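SeviL (Septifer virgatus, PDB 6LF2) binds the glycans of GM1b and asialo-GM1 as an R-type lectin with a beta-trefoil fold. Local coordinates at residues 55-66 with 75-86. Residues are numbered along the deposited sequence; the frame is centred on the assembly and turned at random. Where two conformers were deposited one is given.
Sequences YYTIGRESKFLQ and SDIEQDTTLWSL
W84 NE1 donates to L65 O at 3.0 Å with an N-H...O angle of 171°; the acceptor lies in the indole plane, although the donor stands well above the carbonyl plane. CG of W84 is anti to its carbonyl carbon (chi1 -55°), which brings the indole alongside L65, whose CD2 lies over one face, offset toward the rim. A water that accepts from I58 N (2.8 Å from the water oxygen) lies within hydrogen-bonding distance of L65 O and T82 O, though its two protons may be shared among more acceptors; it stands between I58 N and L65 O, which do not pair directly.

Backbone pairing brackets this site. Y56 and W84 form a single antiparallel hydrogen-bonded pair, Y56 N to W84 O at 2.8 Å, with W84 N returning the bond to Y56 O; F64 and S75 form a second such pair, one residue out of register with the first. Beyond it, K63 NZ meets D76 OD1 at 2.6 Å in a salt bridge, nearly along the carboxylate C-O axis.

T81 OG1 lies in the Q66 amide plane, and the 175° bond of 2.8 Å from NE2, with a water on the other N-H, would set the amide's rotation. That water donates to S75 OG, which in turn donates to I77 O, while T82 OG1 reaches Q79 O at 2.6 Å, which T82 N also uses. CB of E78 sits over the centre of the F64 ring, 4.1 Å from its centroid, a CH-pi contact.

The contact joins the hairpin of strands 56-60 and 63-67 to the loop and 3-10 segment leading from strand 72-75 into strand 84-88 of the trefoil. Between the ladders, indole, water and hydroxyls serve L65 O, T82 O, I77 O and Q79 O, probably making up for absent strand pairing.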
loop_
_atom_site.group_PDB
_atom_site.type_symbol
_atom_site.label_atom_id
_atom_site.label_comp_id
_atom_site.label_asym_id
_atom_site.label_seq_id
_atom_site.Cartn_x
_atom_site.Cartn_y
_atom_site.Cartn_z
ATOM N N TYR B 55 9.754 -20.243 -3.500
ATOM C CA TYR B 55 8.590 -20.154 -2.630
ATOM C C TYR B 55 8.895 -19.305 -1.406
ATOM O O TYR B 55 10.030 -19.262 -0.913
ATOM C CB TYR B 55 8.100 -21.542 -2.180
ATOM C CG TYR B 55 7.515 -22.329 -3.322
ATOM C CD1 TYR B 55 6.191 -22.151 -3.701
ATOM C CD2 TYR B 55 8.293 -23.216 -4.046
ATOM C CE1 TYR B 55 5.652 -22.841 -4.769
ATOM C CE2 TYR B 55 7.761 -23.919 -5.115
ATOM C CZ TYR B 55 6.437 -23.727 -5.465
ATOM O OH TYR B 55 5.892 -24.420 -6.524
ATOM N N TYR B 56 7.845 -18.653 -0.912
ATOM C CA TYR B 56 7.931 -17.677 0.162
ATOM C C TYR B 56 6.914 -18.026 1.241
ATOM O O TYR B 56 5.910 -18.692 0.978
ATOM C CB TYR B 56 7.703 -16.230 -0.397
ATOM C CG TYR B 56 8.832 -15.801 -1.304
ATOM C CD1 TYR B 56 9.970 -15.200 -0.782
ATOM C CD2 TYR B 56 8.793 -16.052 -2.671
ATOM C CE1 TYR B 56 11.030 -14.837 -1.592
ATOM C CE2 TYR B 56 9.857 -15.685 -3.499
ATOM C CZ TYR B 56 10.975 -15.080 -2.949
ATOM O OH TYR B 56 12.048 -14.706 -3.741
ATOM N N THR B 57 7.191 -17.606 2.477
ATOM C CA THR B 57 6.184 -17.671 3.526
ATOM C C THR B 57 5.815 -16.255 3.973
ATOM O O THR B 57 6.552 -15.286 3.743
ATOM C CB THR B 57 6.655 -18.517 4.721
ATOM O OG1 THR B 57 7.916 -18.037 5.200
ATOM C CG2 THR B 57 6.809 -19.984 4.314
ATOM N N ILE B 58 4.644 -16.158 4.599
ATOM C CA ILE B 58 4.008 -14.896 4.985
ATOM C C ILE B 58 3.635 -15.006 6.463
ATOM O O ILE B 58 2.719 -15.758 6.822
ATOM C CB ILE B 58 2.771 -14.606 4.120
ATOM C CG1 ILE B 58 3.183 -14.491 2.650
ATOM C CG2 ILE B 58 2.066 -13.331 4.590
ATOM C CD1 ILE B 58 2.011 -14.442 1.670
ATOM N N GLY B 59 4.335 -14.265 7.321
ATOM C CA GLY B 59 4.266 -14.479 8.756
ATOM C C GLY B 59 3.765 -13.282 9.540
ATOM O O GLY B 59 3.994 -12.132 9.165
ATOM N N ARG B 60 3.081 -13.571 10.646
ATOM C CA ARG B 60 2.747 -12.584 11.669
ATOM C C ARG B 60 2.643 -13.303 13.006
ATOM O O ARG B 60 2.143 -14.426 13.067
ATOM C CB ARG B 60 1.425 -11.858 11.375
ATOM C CG ARG B 60 1.587 -10.521 10.676
ATOM C CD ARG B 60 0.304 -9.702 10.730
ATOM N NE ARG B 60 -0.177 -9.441 12.090
ATOM C CZ ARG B 60 0.391 -8.597 12.952
ATOM N NH1 ARG B 60 1.488 -7.933 12.623
ATOM N NH2 ARG B 60 -0.136 -8.442 14.158
ATOM N N GLU B 61 3.114 -12.651 14.072
ATOM C CA GLU B 61 2.943 -13.166 15.432
ATOM C C GLU B 61 3.483 -14.590 15.567
ATOM O O GLU B 61 2.867 -15.441 16.206
ATOM C CB GLU B 61 1.474 -13.110 15.860
ATOM C CG GLU B 61 0.904 -11.701 16.005
ATOM C CD GLU B 61 1.200 -11.087 17.373
ATOM O OE1 GLU B 61 2.103 -11.595 18.073
ATOM O OE2 GLU B 61 0.529 -10.100 17.752
ATOM N N SER B 62 4.639 -14.845 14.956
ATOM C CA SER B 62 5.327 -16.133 14.988
ATOM C C SER B 62 4.535 -17.249 14.324
ATOM O O SER B 62 4.868 -18.433 14.513
ATOM C CB SER B 62 5.682 -16.540 16.424
ATOM O OG SER B 62 6.606 -15.627 16.997
ATOM N N LYS B 63 3.505 -16.914 13.546
ATOM C CA LYS B 63 2.730 -17.887 12.787
ATOM C C LYS B 63 2.887 -17.622 11.292
ATOM O O LYS B 63 3.478 -16.627 10.869
ATOM C CB LYS B 63 1.246 -17.851 13.175
ATOM C CG LYS B 63 0.952 -17.964 14.667
ATOM C CD LYS B 63 -0.549 -18.008 14.893
ATOM C CE LYS B 63 -0.932 -17.790 16.347
ATOM N NZ LYS B 63 -0.523 -18.917 17.232
ATOM N N PHE B 64 2.321 -18.522 10.488
ATOM C CA PHE B 64 2.511 -18.498 9.044
ATOM C C PHE B 64 1.175 -18.617 8.332
ATOM O O PHE B 64 0.333 -19.425 8.716
ATOM C CB PHE B 64 3.431 -19.626 8.596
ATOM C CG PHE B 64 4.752 -19.640 9.303
ATOM C CD1 PHE B 64 5.842 -18.962 8.779
ATOM C CD2 PHE B 64 4.907 -20.341 10.493
ATOM C CE1 PHE B 64 7.067 -18.975 9.436
ATOM C CE2 PHE B 64 6.121 -20.358 11.151
ATOM C CZ PHE B 64 7.202 -19.673 10.625
ATOM N N LEU B 65 0.991 -17.817 7.282
ATOM C CA LEU B 65 -0.222 -17.910 6.478
ATOM C C LEU B 65 -0.286 -19.240 5.728
ATOM O O LEU B 65 0.647 -19.616 5.012
ATOM C CB LEU B 65 -0.285 -16.755 5.484
ATOM C CG LEU B 65 -1.637 -16.578 4.783
ATOM C CD1 LEU B 65 -2.687 -16.135 5.751
ATOM C CD2 LEU B 65 -1.528 -15.577 3.624
ATOM N N GLN B 66 -1.407 -19.929 5.866
ATOM C CA GLN B 66 -1.549 -21.300 5.407
ATOM C C GLN B 66 -2.871 -21.465 4.677
ATOM O O GLN B 66 -3.871 -20.845 5.035
ATOM C CB GLN B 66 -1.498 -22.273 6.595
ATOM C CG GLN B 66 -1.629 -23.747 6.238
ATOM C CD GLN B 66 -1.702 -24.621 7.476
ATOM O OE1 GLN B 66 -2.313 -24.241 8.482
ATOM N NE2 GLN B 66 -1.068 -25.792 7.418
ATOM N N SER B 75 -0.818 -20.822 10.739
ATOM C CA SER B 75 -0.210 -22.043 11.254
ATOM C C SER B 75 0.904 -21.709 12.240
ATOM O O SER B 75 1.720 -20.818 11.985
ATOM C CB SER B 75 0.357 -22.884 10.103
ATOM O OG SER B 75 1.065 -24.021 10.588
ATOM N N ASP B 76 0.961 -22.446 13.357
ATOM C CA ASP B 76 2.066 -22.270 14.294
ATOM C C ASP B 76 3.392 -22.770 13.731
ATOM O O ASP B 76 4.452 -22.311 14.176
ATOM C CB ASP B 76 1.758 -22.987 15.611
ATOM C CG ASP B 76 0.532 -22.432 16.298
ATOM O OD1 ASP B 76 0.342 -21.198 16.249
ATOM O OD2 ASP B 76 -0.242 -23.221 16.884
ATOM N N ILE B 77 3.358 -23.675 12.753
ATOM C CA ILE B 77 4.548 -24.337 12.231
ATOM C C ILE B 77 4.621 -24.113 10.724
ATOM O O ILE B 77 3.596 -24.133 10.038
ATOM C CB ILE B 77 4.533 -25.848 12.558
ATOM C CG1 ILE B 77 4.607 -26.072 14.072
ATOM C CG2 ILE B 77 5.671 -26.588 11.847
ATOM C CD1 ILE B 77 3.256 -26.247 14.741
ATOM N N GLU B 78 5.832 -23.894 10.214
ATOM C CA GLU B 78 6.025 -23.787 8.773
ATOM C C GLU B 78 5.870 -25.170 8.153
ATOM O O GLU B 78 6.721 -26.044 8.346
ATOM C CB GLU B 78 7.395 -23.189 8.465
ATOM C CG GLU B 78 7.641 -22.932 6.985
ATOM C CD GLU B 78 9.070 -22.491 6.694
ATOM O OE1 GLU B 78 9.785 -22.132 7.656
ATOM O OE2 GLU B 78 9.477 -22.519 5.509
ATOM N N GLN B 79 4.777 -25.380 7.425
ATOM C CA GLN B 79 4.511 -26.632 6.730
ATOM C C GLN B 79 4.545 -26.386 5.231
ATOM O O GLN B 79 4.612 -25.245 4.768
ATOM C CB GLN B 79 3.149 -27.217 7.129
ATOM C CG GLN B 79 2.940 -27.477 8.622
ATOM C CD GLN B 79 3.716 -28.688 9.158
ATOM O OE1 GLN B 79 4.366 -29.422 8.403
ATOM N NE2 GLN B 79 3.644 -28.899 10.470
ATOM N N ASP B 80 4.458 -27.472 4.459
ATOM C CA ASP B 80 4.466 -27.297 3.013
ATOM C C ASP B 80 3.298 -26.428 2.559
ATOM O O ASP B 80 3.426 -25.682 1.583
ATOM C CB ASP B 80 4.479 -28.660 2.306
ATOM C CG ASP B 80 3.302 -29.553 2.682
ATOM O OD1 ASP B 80 2.433 -29.153 3.489
ATOM O OD2 ASP B 80 3.260 -30.687 2.149
ATOM N N THR B 81 2.183 -26.455 3.292
ATOM C CA THR B 81 1.002 -25.665 2.969
ATOM C C THR B 81 1.128 -24.193 3.342
ATOM O O THR B 81 0.170 -23.433 3.134
ATOM C CB THR B 81 -0.215 -26.243 3.678
ATOM O OG1 THR B 81 0.134 -26.510 5.041
ATOM C CG2 THR B 81 -0.667 -27.533 2.998
ATOM N N THR B 82 2.261 -23.781 3.904
ATOM C CA THR B 82 2.539 -22.370 4.135
ATOM C C THR B 82 3.425 -21.779 3.044
ATOM O O THR B 82 3.846 -20.619 3.153
ATOM C CB THR B 82 3.196 -22.161 5.508
ATOM O OG1 THR B 82 4.492 -22.770 5.541
ATOM C CG2 THR B 82 2.329 -22.708 6.625
ATOM N N LEU B 83 3.708 -22.536 1.988
ATOM C CA LEU B 83 4.515 -22.041 0.881
ATOM C C LEU B 83 3.622 -21.396 -0.169
ATOM O O LEU B 83 2.599 -21.966 -0.559
ATOM C CB LEU B 83 5.339 -23.162 0.240
ATOM C CG LEU B 83 6.347 -23.854 1.149
ATOM C CD1 LEU B 83 7.010 -25.001 0.401
ATOM C CD2 LEU B 83 7.387 -22.874 1.621
ATOM N N TRP B 84 4.029 -20.207 -0.625
ATOM C CA TRP B 84 3.320 -19.443 -1.643
ATOM C C TRP B 84 4.333 -18.996 -2.676
ATOM O O TRP B 84 5.460 -18.639 -2.326
ATOM C CB TRP B 84 2.628 -18.203 -1.045
ATOM C CG TRP B 84 1.716 -18.494 0.080
ATOM C CD1 TRP B 84 2.062 -18.685 1.389
ATOM C CD2 TRP B 84 0.300 -18.644 0.016
ATOM N NE1 TRP B 84 0.946 -18.946 2.135
ATOM C CE2 TRP B 84 -0.152 -18.923 1.321
ATOM C CE3 TRP B 84 -0.637 -18.571 -1.023
ATOM C CZ2 TRP B 84 -1.494 -19.127 1.616
ATOM C CZ3 TRP B 84 -1.965 -18.764 -0.725
ATOM C CH2 TRP B 84 -2.384 -19.041 0.584
ATOM N N SER B 85 3.941 -19.011 -3.944
ATOM C CA SER B 85 4.753 -18.397 -4.978
ATOM C C SER B 85 4.099 -17.101 -5.437
ATOM O O SER B 85 2.884 -16.915 -5.311
ATOM C CB SER B 85 4.959 -19.335 -6.175
ATOM O OG SER B 85 3.721 -19.764 -6.704
ATOM N N LEU B 86 4.935 -16.195 -5.929
ATOM C CA LEU B 86 4.459 -14.936 -6.482
ATOM C C LEU B 86 4.309 -15.090 -7.992
ATOM O O LEU B 86 5.276 -15.397 -8.696
ATOM C CB LEU B 86 5.409 -13.793 -6.128
ATOM C CG LEU B 86 5.158 -13.097 -4.785
ATOM C CD1 LEU B 86 5.283 -14.051 -3.599
ATOM C CD2 LEU B 86 6.119 -11.932 -4.625
HETATM O O HOH W 1 3.248 -18.591 4.852
HETATM O O HOH W 2 0.026 -26.704 9.841
#